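PDB 3IHV: SusD homolog from Bacteroides thetaiotaomicron VPI-5482, which probably binds glycans at the bacterial outer membrane, as a SusD-family lipoprotein does when it works with a TonB-dependent transporter in nutrient uptake. Local coordinates for residues Y37-S42 and V277-K282; L260-F265 and N389-F394; A369-Q374 and S464-R469. All coordinates share one frame; numbering follows the deposited sequence.

Contact 1: residues Y37-S42 and V277-K282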
loop_
_atom_site.group_PDB
_atom_site.type_symbol
_atom_site.label_atom_id
_atom_site.label_comp_id
_atom_site.label_asym_id
_atom_site.label_seq_id
_atom_site.Cartn_x
_atom_site.Cartn_y
_atom_site.Cartn_z
ATOM N N TYR A 37 7.987 3.095 2.654
ATOM C CA TYR A 37 7.364 2.865 1.339
ATOM C C TYR A 37 8.328 2.795 0.166
ATOM O O TYR A 37 7.897 2.547 -0.957
ATOM C CB TYR A 37 6.190 3.860 1.129
ATOM C CG TYR A 37 5.162 3.700 2.231
ATOM C CD1 TYR A 37 4.249 2.683 2.174
ATOM C CD2 TYR A 37 5.174 4.521 3.362
ATOM C CE1 TYR A 37 3.346 2.466 3.212
ATOM C CE2 TYR A 37 4.257 4.324 4.397
ATOM C CZ TYR A 37 3.374 3.301 4.324
ATOM O OH TYR A 37 2.498 3.097 5.370
ATOM N N GLY A 38 9.626 3.029 0.395
ATOM C CA GLY A 38 10.571 2.888 -0.688
ATOM C C GLY A 38 10.675 1.431 -1.151
ATOM O O GLY A 38 10.987 1.180 -2.326
ATOM N N TYR A 39 10.372 0.483 -0.248
ATOM C CA TYR A 39 10.531 -0.952 -0.541
ATOM C C TYR A 39 9.788 -1.892 0.375
ATOM O O TYR A 39 8.964 -2.682 -0.092
ATOM C CB TYR A 39 12.038 -1.263 -0.568
ATOM C CG TYR A 39 12.460 -2.687 -0.827
ATOM C CD1 TYR A 39 11.760 -3.506 -1.690
ATOM C CD2 TYR A 39 13.663 -3.141 -0.338
ATOM C CE1 TYR A 39 12.190 -4.818 -1.949
ATOM C CE2 TYR A 39 14.105 -4.450 -0.597
ATOM C CZ TYR A 39 13.336 -5.277 -1.375
ATOM O OH TYR A 39 13.785 -6.540 -1.628
ATOM N N TYR A 40 10.006 -1.846 1.691
ATOM C CA TYR A 40 9.404 -2.899 2.506
ATOM C C TYR A 40 7.883 -2.839 2.646
ATOM O O TYR A 40 7.184 -3.834 2.433
ATOM C CB TYR A 40 10.048 -3.018 3.901
ATOM C CG TYR A 40 11.562 -3.190 3.962
ATOM C CD1 TYR A 40 12.321 -3.530 2.868
ATOM C CD2 TYR A 40 12.205 -3.113 5.185
ATOM C CE1 TYR A 40 13.710 -3.694 2.984
ATOM C CE2 TYR A 40 13.546 -3.228 5.303
ATOM C CZ TYR A 40 14.311 -3.528 4.205
ATOM O OH TYR A 40 15.666 -3.657 4.323
ATOM N N LEU A 41 7.357 -1.695 3.044
ATOM C CA LEU A 41 5.915 -1.558 3.224
ATOM C C LEU A 41 5.139 -1.420 1.915
ATOM O O LEU A 41 3.913 -1.574 1.926
ATOM C CB LEU A 41 5.577 -0.357 4.112
ATOM C CG LEU A 41 5.962 -0.476 5.585
ATOM C CD1 LEU A 41 5.587 0.858 6.310
ATOM C CD2 LEU A 41 5.321 -1.682 6.301
ATOM N N SER A 42 5.834 -1.022 0.842
ATOM C CA SER A 42 5.193 -0.910 -0.463
ATOM C C SER A 42 5.200 -2.252 -1.171
ATOM O O SER A 42 4.137 -2.754 -1.620
ATOM C CB SER A 42 5.896 0.120 -1.306
ATOM O OG SER A 42 7.315 -0.118 -1.320
ATOM N N VAL A 277 14.515 8.612 -2.966
ATOM C CA VAL A 277 14.181 7.803 -4.144
ATOM C C VAL A 277 13.734 6.447 -3.596
ATOM O O VAL A 277 14.101 6.071 -2.466
ATOM C CB VAL A 277 15.361 7.667 -5.088
ATOM C CG1 VAL A 277 15.694 9.033 -5.685
ATOM C CG2 VAL A 277 16.602 7.038 -4.407
ATOM N N GLY A 278 12.951 5.722 -4.380
ATOM C CA GLY A 278 12.489 4.430 -3.974
ATOM C C GLY A 278 12.753 3.381 -5.027
ATOM O O GLY A 278 13.429 3.615 -6.026
ATOM N N ARG A 279 12.186 2.211 -4.794
ATOM C CA ARG A 279 12.356 1.073 -5.694
ATOM C C ARG A 279 11.129 0.799 -6.560
ATOM O O ARG A 279 11.032 -0.246 -7.192
ATOM C CB ARG A 279 12.698 -0.158 -4.861
ATOM C CG ARG A 279 13.983 -0.002 -4.039
ATOM C CD ARG A 279 14.340 -1.301 -3.416
ATOM N NE ARG A 279 15.357 -1.186 -2.370
ATOM C CZ ARG A 279 16.631 -1.534 -2.493
ATOM N NH1 ARG A 279 17.099 -2.032 -3.626
ATOM N NH2 ARG A 279 17.457 -1.393 -1.455
ATOM N N ILE A 280 10.199 1.746 -6.608
ATOM C CA ILE A 280 8.932 1.546 -7.325
ATOM C C ILE A 280 9.219 1.594 -8.824
ATOM O O ILE A 280 9.976 2.461 -9.307
ATOM C CB ILE A 280 7.851 2.570 -6.930
ATOM C CG1 ILE A 280 7.753 2.805 -5.393
ATOM C CG2 ILE A 280 6.513 2.170 -7.552
ATOM C CD1 ILE A 280 7.579 1.561 -4.496
ATOM N N GLY A 281 8.686 0.635 -9.567
ATOM C CA GLY A 281 9.022 0.480 -10.987
ATOM C C GLY A 281 10.378 -0.203 -11.216
ATOM O O GLY A 281 10.778 -0.442 -12.355
ATOM N N LYS A 282 11.091 -0.533 -10.133
ATOM C CA LYS A 282 12.379 -1.196 -10.236
ATOM C C LYS A 282 12.207 -2.628 -9.762
ATOM O O LYS A 282 12.107 -3.543 -10.573
ATOM C CB LYS A 282 13.445 -0.427 -9.422
ATOM C CG LYS A 282 13.523 1.083 -9.788
ATOM C CD LYS A 282 13.790 1.334 -11.250
ATOM C CE LYS A 282 15.213 1.044 -11.647
ATOM N NZ LYS A 282 15.737 1.443 -13.054
#
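R279 meets the Y37-S42 turn twice, through its backbone N-H and along its side chain. The polar part is one backbone hydrogen bond: R279 N donates a hydrogen bond to G38 O at 2.9 Å, with an N-H...O angle of 155°. The two segments run close at G38 and G278, whose CA atoms are 4.1 Å apart; a CB on G278 would probably press on G38 CA.

The second kind of contact is CH-pi. From CG to NE the arginine runs extended across the Y39 ring, bringing R279 CD over one face, 3.8 Å from the ring centroid and displaced toward the rim. R279 NE sits 3.3 Å from Y39 CD2, but the guanidinium does not lie flat on the ring: the two planes are 48° apart. With chi1 at 179°, Y39 swings CG opposite its own backbone N, which turns a face of the ring to the arginine. Y39 is the N-cap residue of the short helix 40-44, and the break between that helix and helix 34-38, in the N-terminal region, here meets the loop between strands 259-263 and 302-304 of the SusD-family region. R279 NE also forms a salt bridge with D34, at the start of helix 34-38.

I280 contributes van der Waals packing of a methyl on polar atoms: CD1 lies 3.6 Å from S42 OG and 3.7 Å from Y37 O. Those two oxygens are themselves joined, S42 OG donating to Y37 O at 2.8 Å from well above the carbonyl plane, and the I280 methyl lies against this internal bond. Beyond the turn, the Y37 hydroxyl is hydrogen-bonded to E130 of helix 107-135.

Contact 2: residues L260-F265 and N389-F394. With NA (sodium ion), chain F; EDO (1,2-ethanediol), chain M; EDO (1,2-ethanediol), chain N; EDO (1,2-ethanediol), chain L.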
loop_
_atom_site.group_PDB
_atom_site.type_symbol
_atom_site.label_atom_id
_atom_site.label_comp_id
_atom_site.label_asym_id
_atom_site.label_seq_id
_atom_site.Cartn_x
_atom_site.Cartn_y
_atom_site.Cartn_z
ATOM N N LEU A 260 -5.367 9.978 -2.749
ATOM C CA LEU A 260 -5.562 10.479 -1.387
ATOM C C LEU A 260 -4.236 10.463 -0.580
ATOM O O LEU A 260 -3.802 11.510 -0.098
ATOM C CB LEU A 260 -6.659 9.658 -0.724
ATOM C CG LEU A 260 -8.036 9.753 -1.412
ATOM C CD1 LEU A 260 -9.022 8.849 -0.648
ATOM C CD2 LEU A 260 -8.588 11.184 -1.526
ATOM N N ILE A 261 -3.571 9.307 -0.517
ATOM C CA ILE A 261 -2.310 9.147 0.172
ATOM C C ILE A 261 -1.326 8.576 -0.845
ATOM O O ILE A 261 -1.448 7.437 -1.256
ATOM C CB ILE A 261 -2.401 8.237 1.422
ATOM C CG1 ILE A 261 -3.464 8.782 2.380
ATOM C CG2 ILE A 261 -0.989 8.145 2.094
ATOM C CD1 ILE A 261 -3.752 7.867 3.610
ATOM N N GLU A 262 -0.377 9.401 -1.271
ATOM C CA GLU A 262 0.579 8.990 -2.253
ATOM C C GLU A 262 1.929 9.488 -1.756
ATOM O O GLU A 262 2.044 10.643 -1.335
ATOM C CB GLU A 262 0.181 9.577 -3.628
ATOM C CG GLU A 262 1.111 9.185 -4.786
ATOM C CD GLU A 262 0.697 9.779 -6.113
ATOM O OE1 GLU A 262 -0.259 10.606 -6.149
ATOM O OE2 GLU A 262 1.302 9.369 -7.120
ATOM N N ILE A 263 2.929 8.602 -1.789
ATOM C CA ILE A 263 4.275 8.919 -1.348
ATOM C C ILE A 263 5.059 9.416 -2.542
ATOM O O ILE A 263 5.162 8.721 -3.561
ATOM C CB ILE A 263 5.006 7.672 -0.793
ATOM C CG1 ILE A 263 4.104 6.892 0.151
ATOM C CG2 ILE A 263 6.346 8.071 -0.131
ATOM C CD1 ILE A 263 3.425 7.748 1.210
ATOM N N SER A 264 5.602 10.611 -2.446
ATOM C CA SER A 264 6.398 11.176 -3.522
ATOM C C SER A 264 7.876 10.867 -3.349
ATOM O O SER A 264 8.477 11.142 -2.300
ATOM C CB SER A 264 6.215 12.694 -3.615
ATOM O OG SER A 264 7.134 13.261 -4.529
ATOM N N PHE A 265 8.450 10.290 -4.393
ATOM C CA PHE A 265 9.885 10.071 -4.462
ATOM C C PHE A 265 10.440 10.951 -5.567
ATOM O O PHE A 265 9.911 10.966 -6.673
ATOM C CB PHE A 265 10.198 8.623 -4.793
ATOM C CG PHE A 265 9.799 7.668 -3.721
ATOM C CD1 PHE A 265 10.615 7.440 -2.644
ATOM C CD2 PHE A 265 8.604 6.996 -3.794
ATOM C CE1 PHE A 265 10.250 6.559 -1.643
ATOM C CE2 PHE A 265 8.207 6.118 -2.800
ATOM C CZ PHE A 265 9.046 5.883 -1.703
ATOM N N ASN A 389 12.380 7.677 -9.388
ATOM C CA ASN A 389 11.505 8.747 -8.913
ATOM C C ASN A 389 10.022 8.368 -9.048
ATOM O O ASN A 389 9.160 9.236 -8.967
ATOM C CB ASN A 389 11.812 10.019 -9.698
ATOM C CG ASN A 389 13.171 10.521 -9.400
ATOM O OD1 ASN A 389 13.622 10.437 -8.253
ATOM N ND2 ASN A 389 13.849 11.038 -10.414
ATOM N N VAL A 390 9.686 7.096 -9.213
ATOM C CA VAL A 390 8.301 6.665 -9.311
ATOM C C VAL A 390 7.606 6.722 -7.937
ATOM O O VAL A 390 8.161 6.296 -6.921
ATOM C CB VAL A 390 8.162 5.245 -9.921
ATOM C CG1 VAL A 390 6.693 4.772 -9.937
ATOM C CG2 VAL A 390 8.781 5.209 -11.337
ATOM N N ASN A 391 6.386 7.249 -7.912
ATOM C CA ASN A 391 5.656 7.405 -6.656
ATOM C C ASN A 391 4.878 6.171 -6.232
ATOM O O ASN A 391 4.832 5.196 -6.974
ATOM C CB ASN A 391 4.758 8.637 -6.726
ATOM C CG ASN A 391 5.541 9.898 -6.885
ATOM O OD1 ASN A 391 6.761 9.928 -6.675
ATOM N ND2 ASN A 391 4.856 10.985 -7.301
ATOM N N TRP A 392 4.319 6.228 -5.027
ATOM C CA TRP A 392 3.589 5.092 -4.444
ATOM C C TRP A 392 2.202 5.436 -3.919
ATOM O O TRP A 392 2.055 6.188 -2.943
ATOM C CB TRP A 392 4.394 4.419 -3.313
ATOM C CG TRP A 392 3.716 3.172 -2.867
ATOM C CD1 TRP A 392 3.085 2.946 -1.681
ATOM C CD2 TRP A 392 3.612 1.965 -3.612
ATOM N NE1 TRP A 392 2.550 1.680 -1.660
ATOM C CE2 TRP A 392 2.852 1.047 -2.830
ATOM C CE3 TRP A 392 4.007 1.597 -4.899
ATOM C CZ2 TRP A 392 2.548 -0.233 -3.268
ATOM C CZ3 TRP A 392 3.724 0.323 -5.337
ATOM C CH2 TRP A 392 2.995 -0.586 -4.524
ATOM N N TYR A 393 1.181 4.882 -4.552
ATOM C CA TYR A 393 -0.176 5.066 -4.063
ATOM C C TYR A 393 -0.435 4.158 -2.851
ATOM O O TYR A 393 -0.489 2.918 -2.975
ATOM C CB TYR A 393 -1.251 4.706 -5.078
ATOM C CG TYR A 393 -1.379 5.618 -6.283
ATOM C CD1 TYR A 393 -1.789 6.953 -6.135
ATOM C CD2 TYR A 393 -1.168 5.124 -7.554
ATOM C CE1 TYR A 393 -1.954 7.776 -7.231
ATOM C CE2 TYR A 393 -1.321 5.943 -8.682
ATOM C CZ TYR A 393 -1.726 7.264 -8.506
ATOM O OH TYR A 393 -1.884 8.059 -9.608
ATOM N N PHE A 394 -0.587 4.760 -1.679
ATOM C CA PHE A 394 -1.002 4.007 -0.507
ATOM C C PHE A 394 -2.546 3.916 -0.419
ATOM O O PHE A 394 -3.114 2.904 0.059
ATOM C CB PHE A 394 -0.401 4.644 0.760
ATOM C CG PHE A 394 -0.794 3.946 2.051
ATOM C CD1 PHE A 394 -0.269 2.706 2.373
ATOM C CD2 PHE A 394 -1.608 4.583 2.967
ATOM C CE1 PHE A 394 -0.613 2.074 3.569
ATOM C CE2 PHE A 394 -1.958 3.974 4.165
ATOM C CZ PHE A 394 -1.449 2.716 4.476
HETATM NA NA NA F . 8.262 11.198 -8.168
HETATM C C1 EDO M . 6.619 11.887 0.541
HETATM O O1 EDO M . 5.447 12.175 -0.204
HETATM C C2 EDO M . 6.316 11.751 2.021
HETATM O O2 EDO M . 5.176 10.943 2.345
HETATM C C1 EDO N . 1.125 11.269 2.885
HETATM O O1 EDO N . 0.357 12.336 2.290
HETATM C C2 EDO N . 2.005 10.580 1.829
HETATM O O2 EDO N . 2.829 11.471 1.064
HETATM C C1 EDO L . 12.062 7.361 -13.474
HETATM O O1 EDO L . 11.802 7.429 -12.077
HETATM C C2 EDO L . 13.303 6.534 -13.735
HETATM O O2 EDO L . 14.122 6.518 -12.566
HETATM O O HOH W 1 2.172 11.378 -8.533
HETATM O O HOH W 2 6.986 12.999 -7.249
HETATM O O HOH W 3 6.761 10.075 -10.273
HETATM O O HOH W 4 9.066 12.478 -9.936
#
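E262 and Y393 sit directly across from each other as a non-hydrogen-bonded antiparallel pair, their side chains running side by side in the same direction. E262 CB lies near Y393 CD1, and CG, swung opposite the backbone N (chi1 -179°), lies near both W392 O and Y393 CD1. The chain runs on extended and brings CD alongside Y393 CE1 at 3.5 Å, with carboxylate and ring planes 32° apart. At the tip, OE1 is hydrogen-bonded to S259; OE2 is hydrogen-bonded to T249 and lies 2.6 Å from a water that accepts from N391 ND2.

Next along this two-stranded sheet of 259-263 and 392-396, I263 and W392 form the hydrogen-bonded pair, I263 N to W392 O at 2.8 Å and W392 N to I263 O at 3.0 Å. Just past the end of strand 259-263 and just before strand 392-396 begins, the two segments bind a sodium ion: F265 O at 2.2 Å, N389 O at 2.3 Å and N391 OD1 at 2.5 Å, with three waters completing six ligands. N391 OD1 also accepts from F265 N, 2.9 Å away and above the amide plane.

With an alanine at E262, S259 and T249 would probably lose their carboxylate partner, and the Y393 ring the packing of the glutamate chain.

Contact 3: residues A369-Q374 and S464-R469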
loop_
_atom_site.group_PDB
_atom_site.type_symbol
_atom_site.label_atom_id
_atom_site.label_comp_id
_atom_site.label_asym_id
_atom_site.label_seq_id
_atom_site.Cartn_x
_atom_site.Cartn_y
_atom_site.Cartn_z
ATOM N N ALA A 369 2.389 -4.160 -14.520
ATOM C CA ALA A 369 2.674 -3.194 -15.583
ATOM C C ALA A 369 2.366 -1.767 -15.131
ATOM O O ALA A 369 2.597 -0.817 -15.861
ATOM C CB ALA A 369 1.873 -3.515 -16.831
ATOM N N LYS A 370 1.843 -1.608 -13.915
ATOM C CA LYS A 370 1.471 -0.288 -13.390
ATOM C C LYS A 370 2.646 0.678 -13.290
ATOM O O LYS A 370 2.460 1.887 -13.398
ATOM C CB LYS A 370 0.833 -0.447 -12.026
ATOM C CG LYS A 370 -0.513 -1.126 -12.116
ATOM C CD LYS A 370 -1.191 -1.316 -10.773
ATOM C CE LYS A 370 -2.661 -1.717 -10.974
ATOM N NZ LYS A 370 -3.486 -1.982 -9.725
ATOM N N TRP A 371 3.829 0.132 -13.024
ATOM C CA TRP A 371 5.036 0.942 -12.854
ATOM C C TRP A 371 6.074 0.666 -13.952
ATOM O O TRP A 371 7.276 0.621 -13.704
ATOM C CB TRP A 371 5.579 0.844 -11.410
ATOM C CG TRP A 371 4.474 1.120 -10.428
ATOM C CD1 TRP A 371 4.008 2.349 -10.051
ATOM C CD2 TRP A 371 3.610 0.151 -9.795
ATOM N NE1 TRP A 371 2.912 2.207 -9.218
ATOM C CE2 TRP A 371 2.679 0.876 -9.012
ATOM C CE3 TRP A 371 3.598 -1.247 -9.734
ATOM C CZ2 TRP A 371 1.692 0.251 -8.244
ATOM C CZ3 TRP A 371 2.610 -1.881 -8.969
ATOM C CH2 TRP A 371 1.684 -1.118 -8.214
ATOM N N ASP A 372 5.570 0.545 -15.184
ATOM C CA ASP A 372 6.392 0.400 -16.355
ATOM C C ASP A 372 7.077 1.747 -16.711
ATOM O O ASP A 372 6.499 2.633 -17.374
ATOM C CB ASP A 372 5.541 -0.101 -17.502
ATOM C CG ASP A 372 6.343 -0.356 -18.740
ATOM O OD1 ASP A 372 7.456 0.236 -18.883
ATOM O OD2 ASP A 372 5.833 -1.097 -19.581
ATOM N N ILE A 373 8.305 1.891 -16.234
ATOM C CA ILE A 373 9.080 3.112 -16.451
ATOM C C ILE A 373 9.294 3.423 -17.963
ATOM O O ILE A 373 9.124 4.561 -18.379
ATOM C CB ILE A 373 10.422 3.061 -15.673
ATOM C CG1 ILE A 373 10.155 3.119 -14.171
ATOM C CG2 ILE A 373 11.344 4.187 -16.113
ATOM C CD1 ILE A 373 11.410 2.966 -13.288
ATOM N N GLN A 374 9.673 2.415 -18.749
ATOM C CA GLN A 374 9.919 2.604 -20.164
ATOM C C GLN A 374 8.660 3.131 -20.852
ATOM O O GLN A 374 8.732 4.012 -21.688
ATOM C CB GLN A 374 10.339 1.285 -20.780
ATOM C CG GLN A 374 10.509 1.285 -22.273
ATOM C CD GLN A 374 11.714 2.070 -22.753
ATOM O OE1 GLN A 374 12.751 2.178 -22.066
ATOM N NE2 GLN A 374 11.614 2.557 -23.968
ATOM N N SER A 464 -4.648 -4.421 -7.711
ATOM C CA SER A 464 -3.606 -5.421 -7.802
ATOM C C SER A 464 -2.230 -4.817 -7.691
ATOM O O SER A 464 -1.991 -3.779 -8.272
ATOM C CB SER A 464 -3.707 -6.214 -9.122
ATOM O OG SER A 464 -3.567 -5.400 -10.276
ATOM N N PHE A 465 -1.360 -5.458 -6.872
ATOM C CA PHE A 465 0.055 -5.100 -6.750
ATOM C C PHE A 465 0.319 -3.795 -5.971
ATOM O O PHE A 465 1.479 -3.462 -5.731
ATOM C CB PHE A 465 0.756 -5.094 -8.113
ATOM C CG PHE A 465 0.316 -6.213 -8.993
ATOM C CD1 PHE A 465 0.406 -7.536 -8.550
ATOM C CD2 PHE A 465 -0.239 -5.961 -10.250
ATOM C CE1 PHE A 465 -0.054 -8.571 -9.351
ATOM C CE2 PHE A 465 -0.702 -7.005 -11.031
ATOM C CZ PHE A 465 -0.625 -8.306 -10.573
ATOM N N GLU A 466 -0.735 -3.079 -5.568
ATOM C CA GLU A 466 -0.589 -1.805 -4.841
ATOM C C GLU A 466 -0.447 -1.982 -3.298
ATOM O O GLU A 466 -0.521 -1.014 -2.543
ATOM C CB GLU A 466 -1.758 -0.882 -5.154
ATOM C CG GLU A 466 -1.822 -0.447 -6.599
ATOM C CD GLU A 466 -3.063 0.354 -6.918
ATOM O OE1 GLU A 466 -3.340 1.388 -6.251
ATOM O OE2 GLU A 466 -3.777 -0.049 -7.863
ATOM N N GLY A 467 -0.265 -3.225 -2.856
ATOM C CA GLY A 467 0.108 -3.512 -1.478
ATOM C C GLY A 467 -0.980 -3.847 -0.496
ATOM O O GLY A 467 -0.718 -3.853 0.715
ATOM N N HIS A 468 -2.169 -4.141 -0.994
ATOM C CA HIS A 468 -3.323 -4.395 -0.133
ATOM C C HIS A 468 -3.775 -5.822 -0.022
ATOM O O HIS A 468 -4.483 -6.186 0.932
ATOM C CB HIS A 468 -4.528 -3.573 -0.648
ATOM C CG HIS A 468 -4.181 -2.142 -0.879
ATOM N ND1 HIS A 468 -3.737 -1.314 0.141
ATOM C CD2 HIS A 468 -4.057 -1.440 -2.028
ATOM C CE1 HIS A 468 -3.409 -0.142 -0.377
ATOM N NE2 HIS A 468 -3.598 -0.192 -1.689
ATOM N N ARG A 469 -3.402 -6.659 -0.974
ATOM C CA ARG A 469 -4.012 -7.975 -1.007
ATOM C C ARG A 469 -3.769 -8.836 0.229
ATOM O O ARG A 469 -4.691 -9.446 0.783
ATOM C CB ARG A 469 -3.613 -8.718 -2.280
ATOM C CG ARG A 469 -4.383 -10.023 -2.468
ATOM C CD ARG A 469 -5.861 -9.762 -2.612
ATOM N NE ARG A 469 -6.628 -10.910 -3.081
ATOM C CZ ARG A 469 -7.926 -10.828 -3.349
ATOM N NH1 ARG A 469 -8.580 -9.686 -3.160
ATOM N NH2 ARG A 469 -8.592 -11.895 -3.776
HETATM O O HOH W 5 -5.468 -3.700 -10.934
#
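K370 stretches its side chain, extended beyond CG, to the S464-R469 loop and places NZ among several acceptors. NZ donates to S464 O at 2.8 Å, in the carbonyl plane and on a lone pair. E466 OE2 receives NZ at 2.7 Å in a salt bridge, on its anti lone pair, away from OE1. A water 2.9 Å from NZ accepts as well, and is in turn hydrogen-bonded to S464 OG, 2.6 Å away; Y242 adds a weak bond to the ammonium. E466 OE2 has a second positive partner, R396, which would probably stabilise its ionised form in this buried setting.

K370 and W371 are the middle residues of a type I beta turn, A369 to D372, that leads from strand 367-368 into helix 373-376, while the opposing loop links helices 448-463 and 469-475. The turn folds K370 CB over the centre of its neighbour's indole. W371 meets the loop with its outer rim: CZ3 is 3.8 Å from F465 CB, which lies in the ring plane, and E466 CG stands at the same edge, 3.9 Å from CH2. D372 caps helix 373-376, its OD1 accepting from K375 N, while OD2 is hydrogen-bonded to Y328 and Y330.

The three contacts lie close together, each centred about 10 Å from the middle of the chain; centre to centre, contacts 1 and 2 are about 9 Å apart, 1 and 3 about 11 Å, 2 and 3 about 12 Å. The strand pair of contact 2 lies against both others: W392 touches S42, W371 and the 464-469 loop, and F265 touches V277 and G278. I280 joins 1 to 3 by lying on W371. Along the chain, contact 2 interlocks with each of the others, whereas contact 1 closes before contact 3 opens. Contact 1 thus packs the N-terminal region onto the SusD-family region; contacts 2 and 3 lie within the latter, sodium binding beside contact 2's strands.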